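Local coordinates for protein trehalose-6-phosphate phosphatase (Candida albicans, PDB 5DXI) that belongs to the trehalose-phosphatase family of the HAD clan and, in this model, holds a magnesium ion and a beryllium trifluoride ion, at residues A[51-56]-A[62-67]; A[118-123]-A[165-170]; A[197-202]-A[245-250]; A[227-232]-A[295-300]. All coordinates share one frame; numbering follows the deposited sequence.

Contact 1 (A[51-56]-A[62-67]); sequences RILDVL and NQIWII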
loop_
_atom_site.group_PDB
_atom_site.type_symbol
_atom_site.label_atom_id
_atom_site.label_comp_id
_atom_site.label_asym_id
_atom_site.label_seq_id
_atom_site.Cartn_x
_atom_site.Cartn_y
_atom_site.Cartn_z
ATOM N N ARG A 51 -13.888 2.113 -13.704
ATOM C CA ARG A 51 -13.685 2.538 -15.093
ATOM C C ARG A 51 -12.215 2.867 -15.335
ATOM O O ARG A 51 -11.626 2.503 -16.365
ATOM C CB ARG A 51 -14.566 3.747 -15.425
ATOM C CG ARG A 51 -14.569 4.139 -16.907
ATOM C CD ARG A 51 -15.713 5.119 -17.221
ATOM N NE ARG A 51 -16.246 5.769 -16.014
ATOM C CZ ARG A 51 -16.080 7.059 -15.717
ATOM N NH1 ARG A 51 -15.402 7.850 -16.541
ATOM N NH2 ARG A 51 -16.597 7.557 -14.597
ATOM N N ILE A 52 -11.617 3.539 -14.360
ATOM C CA ILE A 52 -10.200 3.850 -14.429
ATOM C C ILE A 52 -9.374 2.578 -14.574
ATOM O O ILE A 52 -8.546 2.463 -15.482
ATOM C CB ILE A 52 -9.758 4.624 -13.170
ATOM C CG1 ILE A 52 -10.342 6.038 -13.206
ATOM C CG2 ILE A 52 -8.232 4.664 -13.072
ATOM C CD1 ILE A 52 -10.206 6.814 -11.890
ATOM N N LEU A 53 -9.651 1.596 -13.724
ATOM C CA LEU A 53 -8.885 0.358 -13.739
ATOM C C LEU A 53 -9.073 -0.387 -15.052
ATOM O O LEU A 53 -8.112 -0.932 -15.600
ATOM C CB LEU A 53 -9.263 -0.527 -12.546
ATOM C CG LEU A 53 -8.925 0.027 -11.156
ATOM C CD1 LEU A 53 -9.409 -0.917 -10.056
ATOM C CD2 LEU A 53 -7.413 0.320 -11.002
ATOM N N ASP A 54 -10.304 -0.427 -15.558
ATOM C CA ASP A 54 -10.554 -1.092 -16.839
ATOM C C ASP A 54 -9.760 -0.442 -17.970
ATOM O O ASP A 54 -9.035 -1.118 -18.701
ATOM C CB ASP A 54 -12.049 -1.092 -17.178
ATOM C CG ASP A 54 -12.370 -1.935 -18.404
ATOM O OD1 ASP A 54 -11.704 -2.979 -18.603
ATOM O OD2 ASP A 54 -13.289 -1.558 -19.163
ATOM N N VAL A 55 -9.865 0.876 -18.090
ATOM C CA VAL A 55 -9.166 1.581 -19.163
ATOM C C VAL A 55 -7.657 1.455 -19.015
ATOM O O VAL A 55 -6.942 1.179 -19.986
ATOM C CB VAL A 55 -9.530 3.075 -19.204
ATOM C CG1 VAL A 55 -8.710 3.782 -20.279
ATOM C CG2 VAL A 55 -11.013 3.254 -19.454
ATOM N N LEU A 56 -7.167 1.648 -17.797
ATOM C CA LEU A 56 -5.728 1.559 -17.578
ATOM C C LEU A 56 -5.207 0.143 -17.819
ATOM O O LEU A 56 -4.184 -0.038 -18.483
ATOM C CB LEU A 56 -5.379 2.031 -16.167
ATOM C CG LEU A 56 -5.533 3.537 -15.929
ATOM C CD1 LEU A 56 -5.013 3.897 -14.551
ATOM C CD2 LEU A 56 -4.839 4.356 -17.001
ATOM N N ASN A 62 0.585 -1.100 -19.623
ATOM C CA ASN A 62 0.346 -0.919 -18.195
ATOM C C ASN A 62 0.249 -2.227 -17.411
ATOM O O ASN A 62 -0.384 -3.183 -17.858
ATOM C CB ASN A 62 -0.933 -0.116 -17.980
ATOM C CG ASN A 62 -0.821 1.308 -18.488
ATOM O OD1 ASN A 62 0.278 1.819 -18.712
ATOM N ND2 ASN A 62 -1.964 1.951 -18.686
ATOM N N GLN A 63 0.874 -2.250 -16.237
ATOM C CA GLN A 63 0.673 -3.310 -15.251
ATOM C C GLN A 63 0.206 -2.668 -13.947
ATOM O O GLN A 63 0.856 -1.754 -13.424
ATOM C CB GLN A 63 1.955 -4.103 -15.010
ATOM C CG GLN A 63 2.445 -4.912 -16.194
ATOM C CD GLN A 63 1.482 -6.020 -16.553
ATOM O OE1 GLN A 63 1.337 -6.991 -15.809
ATOM N NE2 GLN A 63 0.814 -5.879 -17.691
ATOM N N ILE A 64 -0.922 -3.125 -13.424
ATOM C CA ILE A 64 -1.475 -2.508 -12.226
ATOM C C ILE A 64 -1.545 -3.479 -11.056
ATOM O O ILE A 64 -2.051 -4.597 -11.191
ATOM C CB ILE A 64 -2.879 -1.955 -12.481
ATOM C CG1 ILE A 64 -2.867 -0.976 -13.657
ATOM C CG2 ILE A 64 -3.427 -1.294 -11.219
ATOM C CD1 ILE A 64 -4.274 -0.620 -14.128
ATOM N N TRP A 65 -1.048 -3.042 -9.903
ATOM C CA TRP A 65 -1.091 -3.853 -8.694
ATOM C C TRP A 65 -1.782 -3.119 -7.550
ATOM O O TRP A 65 -1.530 -1.924 -7.310
ATOM C CB TRP A 65 0.327 -4.263 -8.279
ATOM C CG TRP A 65 0.822 -5.411 -9.087
ATOM C CD1 TRP A 65 1.228 -5.377 -10.387
ATOM C CD2 TRP A 65 0.949 -6.766 -8.660
ATOM N NE1 TRP A 65 1.605 -6.628 -10.795
ATOM C CE2 TRP A 65 1.435 -7.504 -9.757
ATOM C CE3 TRP A 65 0.699 -7.429 -7.453
ATOM C CZ2 TRP A 65 1.688 -8.874 -9.684
ATOM C CZ3 TRP A 65 0.940 -8.791 -7.382
ATOM C CH2 TRP A 65 1.436 -9.500 -8.489
ATOM N N ILE A 66 -2.674 -3.843 -6.873
ATOM C CA ILE A 66 -3.290 -3.382 -5.641
ATOM C C ILE A 66 -2.552 -4.029 -4.474
ATOM O O ILE A 66 -2.549 -5.252 -4.336
ATOM C CB ILE A 66 -4.790 -3.726 -5.567
ATOM C CG1 ILE A 66 -5.495 -3.406 -6.903
ATOM C CG2 ILE A 66 -5.431 -3.041 -4.366
ATOM C CD1 ILE A 66 -5.355 -1.963 -7.359
ATOM N N ILE A 67 -1.900 -3.202 -3.662
ATOM C CA ILE A 67 -1.065 -3.662 -2.564
ATOM C C ILE A 67 -1.631 -3.146 -1.249
ATOM O O ILE A 67 -1.536 -1.952 -0.945
ATOM C CB ILE A 67 0.409 -3.182 -2.763
ATOM C CG1 ILE A 67 0.897 -3.615 -4.148
ATOM C CG2 ILE A 67 1.308 -3.699 -1.656
ATOM C CD1 ILE A 67 2.209 -3.028 -4.563
#
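Ile64, in the middle of strand 62-67, carries most of the apolar contact with Leu53 and Leu56 of the helix. Its CB points at the helix and splits into two branches. The shorter one, CG2, lies anti to the backbone N and stops at CD2 of Leu53, 4.3 Å away, a loose touch. The longer one runs through CG1, beside the backbone N (chi1 -56°), and then extends (chi2 168°), which carries CD1 to the helix itself. There CD1 sits chiefly on CB of Leu56, at 3.5 Å, with main-chain atoms a little farther from it, Leu56 C at 3.9 Å and Leu53 O at 4.1 Å. At the start of the strand, ND2 of Asn62 donates to the carbonyl O of Leu56 at 3.0 Å, with an N-H...O angle of 156°. That oxygen lies nearly in the amide plane of Asn62, while the donor is tilted somewhat from the carbonyl plane of Leu56. ND2 also bonds Tyr17 OH and OD1 takes Arg23 NH1, so the buried amide is held from both ends. Helix 47-58 is the helix of the beta-alpha-beta unit with strands 23-27 and 62-67. The chemistry of the contact implies a division of labour: apolar packing seats helix on sheet, and one directional amide bond ties the strand's start to Leu56 near the helix end, across their connection.

Contact 2 (A[118-123]-A[165-170]); sequences DDIFKY and DTVAKE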
loop_
_atom_site.group_PDB
_atom_site.type_symbol
_atom_site.label_atom_id
_atom_site.label_comp_id
_atom_site.label_asym_id
_atom_site.label_seq_id
_atom_site.Cartn_x
_atom_site.Cartn_y
_atom_site.Cartn_z
ATOM N N ASP A 118 -2.929 -11.683 19.993
ATOM C CA ASP A 118 -4.368 -11.831 20.158
ATOM C C ASP A 118 -4.775 -11.609 21.615
ATOM O O ASP A 118 -5.692 -10.840 21.900
ATOM C CB ASP A 118 -4.812 -13.222 19.696
ATOM C CG ASP A 118 -6.307 -13.311 19.416
ATOM O OD1 ASP A 118 -6.997 -12.273 19.390
ATOM O OD2 ASP A 118 -6.788 -14.434 19.208
ATOM N N ASP A 119 -4.083 -12.287 22.528
ATOM C CA ASP A 119 -4.312 -12.138 23.964
ATOM C C ASP A 119 -4.173 -10.689 24.409
ATOM O O ASP A 119 -4.972 -10.190 25.198
ATOM C CB ASP A 119 -3.341 -13.019 24.754
ATOM C CG ASP A 119 -3.711 -14.490 24.690
ATOM O OD1 ASP A 119 -4.795 -14.807 24.159
ATOM O OD2 ASP A 119 -2.912 -15.326 25.156
ATOM N N ILE A 120 -3.157 -10.014 23.898
ATOM C CA ILE A 120 -2.932 -8.633 24.279
ATOM C C ILE A 120 -4.061 -7.746 23.724
ATOM O O ILE A 120 -4.567 -6.868 24.427
ATOM C CB ILE A 120 -1.549 -8.148 23.802
ATOM C CG1 ILE A 120 -0.460 -8.898 24.576
ATOM C CG2 ILE A 120 -1.405 -6.638 23.975
ATOM C CD1 ILE A 120 0.955 -8.697 24.047
ATOM N N PHE A 121 -4.468 -8.008 22.481
ATOM C CA PHE A 121 -5.554 -7.269 21.842
ATOM C C PHE A 121 -6.876 -7.486 22.583
ATOM O O PHE A 121 -7.692 -6.570 22.691
ATOM C CB PHE A 121 -5.708 -7.669 20.368
ATOM C CG PHE A 121 -4.741 -6.967 19.430
ATOM C CD1 PHE A 121 -4.035 -5.848 19.847
ATOM C CD2 PHE A 121 -4.543 -7.436 18.129
ATOM C CE1 PHE A 121 -3.142 -5.204 18.987
ATOM C CE2 PHE A 121 -3.656 -6.792 17.260
ATOM C CZ PHE A 121 -2.956 -5.680 17.691
ATOM N N LYS A 122 -7.099 -8.701 23.076
ATOM C CA LYS A 122 -8.331 -8.989 23.810
ATOM C C LYS A 122 -8.434 -8.149 25.086
ATOM O O LYS A 122 -9.512 -7.659 25.435
ATOM C CB LYS A 122 -8.425 -10.480 24.141
ATOM C CG LYS A 122 -8.891 -11.337 22.979
ATOM C CD LYS A 122 -8.911 -12.809 23.348
ATOM C CE LYS A 122 -9.610 -13.633 22.284
ATOM N NZ LYS A 122 -9.337 -15.089 22.454
ATOM N N TYR A 123 -7.306 -7.968 25.766
ATOM C CA TYR A 123 -7.251 -7.123 26.954
ATOM C C TYR A 123 -7.616 -5.671 26.654
ATOM O O TYR A 123 -8.401 -5.058 27.380
ATOM C CB TYR A 123 -5.859 -7.194 27.588
ATOM C CG TYR A 123 -5.637 -6.224 28.734
ATOM C CD1 TYR A 123 -6.003 -6.552 30.035
ATOM C CD2 TYR A 123 -5.018 -4.995 28.517
ATOM C CE1 TYR A 123 -5.789 -5.673 31.084
ATOM C CE2 TYR A 123 -4.798 -4.107 29.559
ATOM C CZ TYR A 123 -5.184 -4.451 30.841
ATOM O OH TYR A 123 -4.963 -3.572 31.876
ATOM N N ASP A 165 7.301 -3.977 23.909
ATOM C CA ASP A 165 8.165 -4.392 25.011
ATOM C C ASP A 165 8.169 -5.900 25.216
ATOM O O ASP A 165 9.069 -6.435 25.861
ATOM C CB ASP A 165 7.747 -3.706 26.311
ATOM C CG ASP A 165 8.154 -2.243 26.361
ATOM O OD1 ASP A 165 9.205 -1.877 25.776
ATOM O OD2 ASP A 165 7.402 -1.459 26.976
ATOM N N THR A 166 7.172 -6.581 24.662
ATOM C CA THR A 166 7.058 -8.026 24.827
ATOM C C THR A 166 7.223 -8.777 23.506
ATOM O O THR A 166 8.328 -9.205 23.163
ATOM C CB THR A 166 5.703 -8.413 25.465
ATOM O OG1 THR A 166 4.623 -7.884 24.684
ATOM C CG2 THR A 166 5.608 -7.859 26.878
ATOM N N VAL A 167 6.120 -8.937 22.782
ATOM C CA VAL A 167 6.103 -9.707 21.543
ATOM C C VAL A 167 7.159 -9.254 20.542
ATOM O O VAL A 167 7.827 -10.082 19.921
ATOM C CB VAL A 167 4.713 -9.638 20.866
ATOM C CG1 VAL A 167 4.700 -10.442 19.573
ATOM C CG2 VAL A 167 3.633 -10.141 21.814
ATOM N N ALA A 168 7.333 -7.944 20.400
ATOM C CA ALA A 168 8.249 -7.432 19.385
ATOM C C ALA A 168 9.712 -7.660 19.781
ATOM O O ALA A 168 10.609 -7.595 18.937
ATOM C CB ALA A 168 7.992 -5.954 19.128
ATOM N N LYS A 169 9.942 -7.952 21.059
ATOM C CA LYS A 169 11.272 -8.329 21.521
ATOM C C LYS A 169 11.518 -9.821 21.292
ATOM O O LYS A 169 12.606 -10.225 20.895
ATOM C CB LYS A 169 11.445 -7.998 23.008
ATOM C CG LYS A 169 11.336 -6.523 23.367
ATOM C CD LYS A 169 12.640 -5.805 23.124
ATOM C CE LYS A 169 12.494 -4.302 23.322
ATOM N NZ LYS A 169 12.529 -3.934 24.766
ATOM N N GLU A 170 10.490 -10.629 21.523
ATOM C CA GLU A 170 10.608 -12.076 21.417
ATOM C C GLU A 170 10.535 -12.592 19.982
ATOM O O GLU A 170 11.097 -13.639 19.672
ATOM C CB GLU A 170 9.526 -12.759 22.251
ATOM C CG GLU A 170 9.710 -14.267 22.356
ATOM C CD GLU A 170 8.562 -14.953 23.072
ATOM O OE1 GLU A 170 7.652 -14.237 23.560
ATOM O OE2 GLU A 170 8.557 -16.208 23.115
#
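Ile120 meets Thr166 and Val167 where helix 113-126 packs beside the short helix 167-170, in the part of the chain built round an antiparallel four-stranded sheet, consistent with the cap of a HAD-clan protein. The side chains are directed at one another from the two backbones but pass in opposite directions and overlap at their ends alone. In Ile120, CG1 sits beside the backbone N and the chain then extends (chi2 170°), sending CD1 across the gap as the single atom of Ile120 that makes close contact. CD1 faces two groups side by side: CG2 of Val167 at 3.8 Å, an apolar meeting of methyls, and OG1 of Thr166, also 3.8 Å from CD1 and no more than a van der Waals neighbour. The polar need of that hydroxyl is met elsewhere, by the carbonyl O of Glu162 in helix 149-165. Ile120 also leans on Glu162 and Leu163, while Val167, which is buried, also touches Trp113, Lys116 and Val117. The contact is thus a small part of a wider packing of helices 113-126, 149-165 and 167-170, partly buried, with Thr166 exposed and Ile120 partly so. Thr166 itself closes one helix and precedes the next. Its carbonyl O receives two backbone N-H groups of the new helix, Lys169 N at 2.9 Å and Glu170 N at 3.1 Å.

Contact 3 (A[197-202]-A[245-250]); sequences RLVLHP and NEINKK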
loop_
_atom_site.group_PDB
_atom_site.type_symbol
_atom_site.label_atom_id
_atom_site.label_comp_id
_atom_site.label_asym_id
_atom_site.label_seq_id
_atom_site.Cartn_x
_atom_site.Cartn_y
_atom_site.Cartn_z
ATOM N N ARG A 197 9.921 -6.577 -5.625
ATOM C CA ARG A 197 9.698 -7.749 -6.466
ATOM C C ARG A 197 8.999 -7.412 -7.777
ATOM O O ARG A 197 9.127 -8.150 -8.760
ATOM C CB ARG A 197 8.891 -8.804 -5.713
ATOM C CG ARG A 197 9.705 -9.533 -4.656
ATOM C CD ARG A 197 8.797 -10.423 -3.836
ATOM N NE ARG A 197 9.503 -11.058 -2.728
ATOM C CZ ARG A 197 9.521 -12.373 -2.540
ATOM N NH1 ARG A 197 8.872 -13.160 -3.384
ATOM N NH2 ARG A 197 10.173 -12.897 -1.514
ATOM N N LEU A 198 8.281 -6.295 -7.792
ATOM C CA LEU A 198 7.506 -5.891 -8.965
ATOM C C LEU A 198 8.280 -4.956 -9.867
ATOM O O LEU A 198 8.151 -5.013 -11.092
ATOM C CB LEU A 198 6.200 -5.227 -8.540
ATOM C CG LEU A 198 5.167 -6.141 -7.886
ATOM C CD1 LEU A 198 3.951 -5.337 -7.396
ATOM C CD2 LEU A 198 4.726 -7.271 -8.846
ATOM N N VAL A 199 9.072 -4.080 -9.253
ATOM C CA VAL A 199 9.843 -3.093 -9.990
ATOM C C VAL A 199 11.117 -3.705 -10.576
ATOM O O VAL A 199 11.407 -3.547 -11.764
ATOM C CB VAL A 199 10.208 -1.907 -9.091
ATOM C CG1 VAL A 199 11.304 -1.051 -9.719
ATOM C CG2 VAL A 199 8.968 -1.083 -8.776
ATOM N N LEU A 200 11.876 -4.406 -9.744
ATOM C CA LEU A 200 13.120 -5.010 -10.214
ATOM C C LEU A 200 12.805 -6.365 -10.804
ATOM O O LEU A 200 13.161 -7.398 -10.238
ATOM C CB LEU A 200 14.131 -5.138 -9.079
ATOM C CG LEU A 200 14.541 -3.813 -8.435
ATOM C CD1 LEU A 200 15.495 -4.081 -7.292
ATOM C CD2 LEU A 200 15.158 -2.853 -9.457
ATOM N N HIS A 201 12.147 -6.345 -11.957
ATOM C CA HIS A 201 11.540 -7.540 -12.535
ATOM C C HIS A 201 11.165 -7.221 -13.979
ATOM O O HIS A 201 10.757 -6.100 -14.277
ATOM C CB HIS A 201 10.302 -7.954 -11.724
ATOM C CG HIS A 201 9.856 -9.366 -11.950
ATOM N ND1 HIS A 201 10.538 -10.452 -11.442
ATOM C CD2 HIS A 201 8.775 -9.870 -12.595
ATOM C CE1 HIS A 201 9.911 -11.563 -11.785
ATOM N NE2 HIS A 201 8.833 -11.238 -12.480
ATOM N N PRO A 202 11.295 -8.202 -14.887
ATOM C CA PRO A 202 10.910 -7.923 -16.272
ATOM C C PRO A 202 9.440 -7.519 -16.395
ATOM O O PRO A 202 8.550 -8.232 -15.925
ATOM C CB PRO A 202 11.160 -9.259 -16.983
ATOM C CG PRO A 202 12.150 -9.979 -16.120
ATOM C CD PRO A 202 11.823 -9.566 -14.716
ATOM N N ASN A 245 12.297 4.986 -3.395
ATOM C CA ASN A 245 13.402 5.939 -3.253
ATOM C C ASN A 245 14.761 5.243 -3.331
ATOM O O ASN A 245 15.693 5.737 -3.961
ATOM C CB ASN A 245 13.288 6.703 -1.937
ATOM C CG ASN A 245 12.101 7.648 -1.917
ATOM O OD1 ASN A 245 11.609 8.083 -2.968
ATOM N ND2 ASN A 245 11.623 7.963 -0.715
ATOM N N GLU A 246 14.871 4.104 -2.664
ATOM C CA GLU A 246 16.103 3.325 -2.680
ATOM C C GLU A 246 16.447 2.819 -4.081
ATOM O O GLU A 246 17.599 2.863 -4.501
ATOM C CB GLU A 246 15.979 2.165 -1.701
ATOM C CG GLU A 246 15.874 2.637 -0.258
ATOM C CD GLU A 246 15.777 1.490 0.728
ATOM O OE1 GLU A 246 15.503 0.344 0.292
ATOM O OE2 GLU A 246 15.978 1.743 1.937
ATOM N N ILE A 247 15.442 2.348 -4.810
ATOM C CA ILE A 247 15.670 1.875 -6.166
ATOM C C ILE A 247 16.104 3.035 -7.068
ATOM O O ILE A 247 17.042 2.907 -7.863
ATOM C CB ILE A 247 14.415 1.190 -6.729
ATOM C CG1 ILE A 247 14.213 -0.153 -6.025
ATOM C CG2 ILE A 247 14.542 0.993 -8.229
ATOM C CD1 ILE A 247 12.827 -0.780 -6.239
ATOM N N ASN A 248 15.440 4.174 -6.913
ATOM C CA ASN A 248 15.776 5.366 -7.676
ATOM C C ASN A 248 17.210 5.787 -7.412
ATOM O O ASN A 248 17.957 6.091 -8.344
ATOM C CB ASN A 248 14.841 6.518 -7.310
ATOM C CG ASN A 248 14.914 7.670 -8.292
ATOM O OD1 ASN A 248 14.374 7.595 -9.390
ATOM N ND2 ASN A 248 15.592 8.745 -7.898
ATOM N N LYS A 249 17.603 5.748 -6.143
ATOM C CA LYS A 249 18.948 6.158 -5.766
ATOM C C LYS A 249 19.971 5.132 -6.269
ATOM O O LYS A 249 21.083 5.491 -6.653
ATOM C CB LYS A 249 19.069 6.335 -4.254
ATOM C CG LYS A 249 20.450 6.775 -3.833
ATOM C CD LYS A 249 20.586 6.965 -2.335
ATOM C CE LYS A 249 21.986 7.488 -2.004
ATOM N NZ LYS A 249 22.152 7.849 -0.571
ATOM N N LYS A 250 19.577 3.861 -6.287
ATOM C CA LYS A 250 20.431 2.793 -6.799
ATOM C C LYS A 250 20.673 3.052 -8.285
ATOM O O LYS A 250 21.810 2.967 -8.771
ATOM C CB LYS A 250 19.779 1.421 -6.577
ATOM C CG LYS A 250 20.484 0.238 -7.226
ATOM C CD LYS A 250 21.764 -0.058 -6.460
ATOM C CE LYS A 250 22.370 -1.406 -6.820
ATOM N NZ LYS A 250 22.860 -1.476 -8.224
#
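Ile247 points across at Val199 and Leu200 and fills the contact almost alone; both of its branches touch both residues, CD1 most closely Val199. The tighter half is with Val199, buried at the last turn of helix 191-199. The two side chains reach toward each other tip to tip, and CD1 of Ile247 comes within 3.8 Å of CG1 of Val199. The same CD1 lies 4.0 Å from CB of Val199, so the methyl settles against the root of the valine as well as its branch. Val199 can offer CG1 because that methyl stands anti to the backbone N (chi1 165°). Val199 also touches Leu24 of strand 23-27, which links this half to the sheet.

Toward solvent the packing is slacker. Leu200 is exposed, and its approach to Ile247, again tip to tip, is wider: CD2 stands 4.1 Å from CG2 of Ile247. Leu200 has already left the helix and sits at the centre of an inverse gamma turn, whose bond from His201 N to Val199 O is weak. That turn swings the chain away, and Leu200 is the last residue of this segment to touch Ile247, through CG and CD2. No polar pair takes part between the segments. What joins here is the C-terminal end of helix 191-199 and the C-terminal half of helix 235-253, neighbouring helices covering one face of a mainly parallel sheet, the three-layer, Rossmann-like alpha/beta core of HAD-clan proteins.

Contact 4 (A[227-232]-A[295-300]); sequences FMLCLG and GLLAGL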
loop_
_atom_site.group_PDB
_atom_site.type_symbol
_atom_site.label_atom_id
_atom_site.label_comp_id
_atom_site.label_asym_id
_atom_site.label_seq_id
_atom_site.Cartn_x
_atom_site.Cartn_y
_atom_site.Cartn_z
ATOM N N PHE A 227 8.096 3.973 -15.913
ATOM C CA PHE A 227 7.093 4.814 -15.272
ATOM C C PHE A 227 6.501 4.036 -14.107
ATOM O O PHE A 227 5.916 2.967 -14.302
ATOM C CB PHE A 227 5.991 5.208 -16.263
ATOM C CG PHE A 227 4.909 6.070 -15.670
ATOM C CD1 PHE A 227 4.973 7.449 -15.767
ATOM C CD2 PHE A 227 3.823 5.504 -15.030
ATOM C CE1 PHE A 227 3.972 8.252 -15.230
ATOM C CE2 PHE A 227 2.821 6.296 -14.488
ATOM C CZ PHE A 227 2.894 7.671 -14.588
ATOM N N MET A 228 6.668 4.556 -12.900
ATOM C CA MET A 228 6.123 3.916 -11.714
ATOM C C MET A 228 5.328 4.926 -10.895
ATOM O O MET A 228 5.873 5.938 -10.438
ATOM C CB MET A 228 7.246 3.293 -10.866
ATOM C CG MET A 228 7.923 2.072 -11.491
ATOM S SD MET A 228 9.730 2.154 -11.460
ATOM C CE MET A 228 10.015 3.382 -12.738
ATOM N N LEU A 229 4.038 4.665 -10.719
ATOM C CA LEU A 229 3.209 5.545 -9.902
ATOM C C LEU A 229 2.705 4.769 -8.698
ATOM O O LEU A 229 2.038 3.734 -8.835
ATOM C CB LEU A 229 2.040 6.118 -10.697
ATOM C CG LEU A 229 1.000 6.895 -9.891
ATOM C CD1 LEU A 229 1.645 8.113 -9.208
ATOM C CD2 LEU A 229 -0.177 7.331 -10.778
ATOM N N CYS A 230 3.040 5.270 -7.520
ATOM C CA CYS A 230 2.734 4.567 -6.283
ATOM C C CYS A 230 1.993 5.490 -5.331
ATOM O O CYS A 230 2.479 6.583 -5.012
ATOM C CB CYS A 230 4.022 4.055 -5.641
ATOM S SG CYS A 230 3.852 3.237 -4.038
ATOM N N LEU A 231 0.821 5.047 -4.876
ATOM C CA LEU A 231 -0.032 5.848 -4.008
ATOM C C LEU A 231 -0.387 5.123 -2.715
ATOM O O LEU A 231 -0.722 3.933 -2.741
ATOM C CB LEU A 231 -1.318 6.239 -4.739
ATOM C CG LEU A 231 -1.122 7.165 -5.943
ATOM C CD1 LEU A 231 -2.071 6.749 -7.070
ATOM C CD2 LEU A 231 -1.323 8.637 -5.547
ATOM N N GLY A 232 -0.321 5.842 -1.595
ATOM C CA GLY A 232 -0.717 5.291 -0.307
ATOM C C GLY A 232 -0.922 6.355 0.762
ATOM O O GLY A 232 -0.456 7.484 0.631
ATOM N N GLY A 295 -7.856 9.212 -13.481
ATOM C CA GLY A 295 -8.784 9.512 -14.560
ATOM C C GLY A 295 -8.123 10.313 -15.667
ATOM O O GLY A 295 -8.327 10.048 -16.850
ATOM N N LEU A 296 -7.308 11.287 -15.268
ATOM C CA LEU A 296 -6.542 12.094 -16.205
ATOM C C LEU A 296 -5.639 11.230 -17.073
ATOM O O LEU A 296 -5.636 11.348 -18.298
ATOM C CB LEU A 296 -5.686 13.119 -15.447
ATOM C CG LEU A 296 -4.789 13.988 -16.331
ATOM C CD1 LEU A 296 -5.660 14.960 -17.125
ATOM C CD2 LEU A 296 -3.680 14.713 -15.544
ATOM N N LEU A 297 -4.875 10.351 -16.431
ATOM C CA LEU A 297 -4.007 9.443 -17.159
ATOM C C LEU A 297 -4.827 8.538 -18.067
ATOM O O LEU A 297 -4.407 8.203 -19.173
ATOM C CB LEU A 297 -3.185 8.580 -16.200
ATOM C CG LEU A 297 -2.282 9.274 -15.179
ATOM C CD1 LEU A 297 -1.493 8.231 -14.396
ATOM C CD2 LEU A 297 -1.360 10.239 -15.884
ATOM N N ALA A 298 -6.000 8.155 -17.581
ATOM C CA ALA A 298 -6.847 7.201 -18.292
ATOM C C ALA A 298 -7.510 7.791 -19.538
ATOM O O ALA A 298 -8.026 7.058 -20.381
ATOM C CB ALA A 298 -7.912 6.645 -17.339
ATOM N N GLY A 299 -7.502 9.111 -19.659
ATOM C CA GLY A 299 -8.197 9.752 -20.758
ATOM C C GLY A 299 -9.694 9.872 -20.507
ATOM O O GLY A 299 -10.479 10.003 -21.450
ATOM N N LEU A 300 -10.091 9.823 -19.239
ATOM C CA LEU A 300 -11.502 9.921 -18.864
ATOM C C LEU A 300 -11.917 11.360 -18.663
ATOM O O LEU A 300 -12.429 11.996 -19.582
ATOM C CB LEU A 300 -11.800 9.134 -17.586
ATOM C CG LEU A 300 -12.090 7.632 -17.624
ATOM C CD1 LEU A 300 -11.131 6.840 -18.490
ATOM C CD2 LEU A 300 -12.172 7.085 -16.202
#
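Leu297 reaches Leu229 and Phe227 from helix 287-298, which packs on a central strand of the Rossmann-like sheet of a HAD-clan core. The contact is wholly apolar and made by one methyl, CD1 of Leu297. Its nearer partner is CD2 of Leu229, 4.0 Å away, the two leucines lying aslant to each other. Leu229 presents that methyl with CG anti to its own N (chi1 172°). The second partner is aromatic: CZ of Phe227 lies 4.4 Å from the same CD1, meeting it obliquely. Two alternate residues of the strand, both pointing to the helix side, thus both touch the one methyl. Helix 10-19 joins them, with Leu13 touching Phe227 and Leu229, and Tyr17 touching Leu297.

Backbone hydrogen bonds lie within each element and not between the segments. Strand 227-232 pairs with strand 23-27 through Leu24 and Leu26. The helix ends in a Schellman motif at Gly299, which, with positive phi (80°), turns the chain out of the helix. It is closed by Leu300 N to Gly295 O at 3.0 Å and Gly299 N to Leu296 O at 3.2 Å.

Contacts 1 and 4 are buried neighbours, their centres about 9 Å apart: helices 47-58 and 287-298 cover the same sheet and touch each other, Leu56 against Ala298 and Ile52 against Leu300. Contact 3 lies on the other face of that sheet, where Leu198 meets Trp65 and Ile67 of contact 1, and Val199 meets Met228 of strand 227-232. Contact 2 stands apart, its centre 34 to 39 Å from the others, in what is probably the cap, the smallest and nearest the surface. Only contact 1 adds a polar bond; the others are van der Waals packing, with an aromatic ring in contact 4, opening to solvent at Leu200 in contact 3 and at Thr166 and partly Ile120 in contact 2.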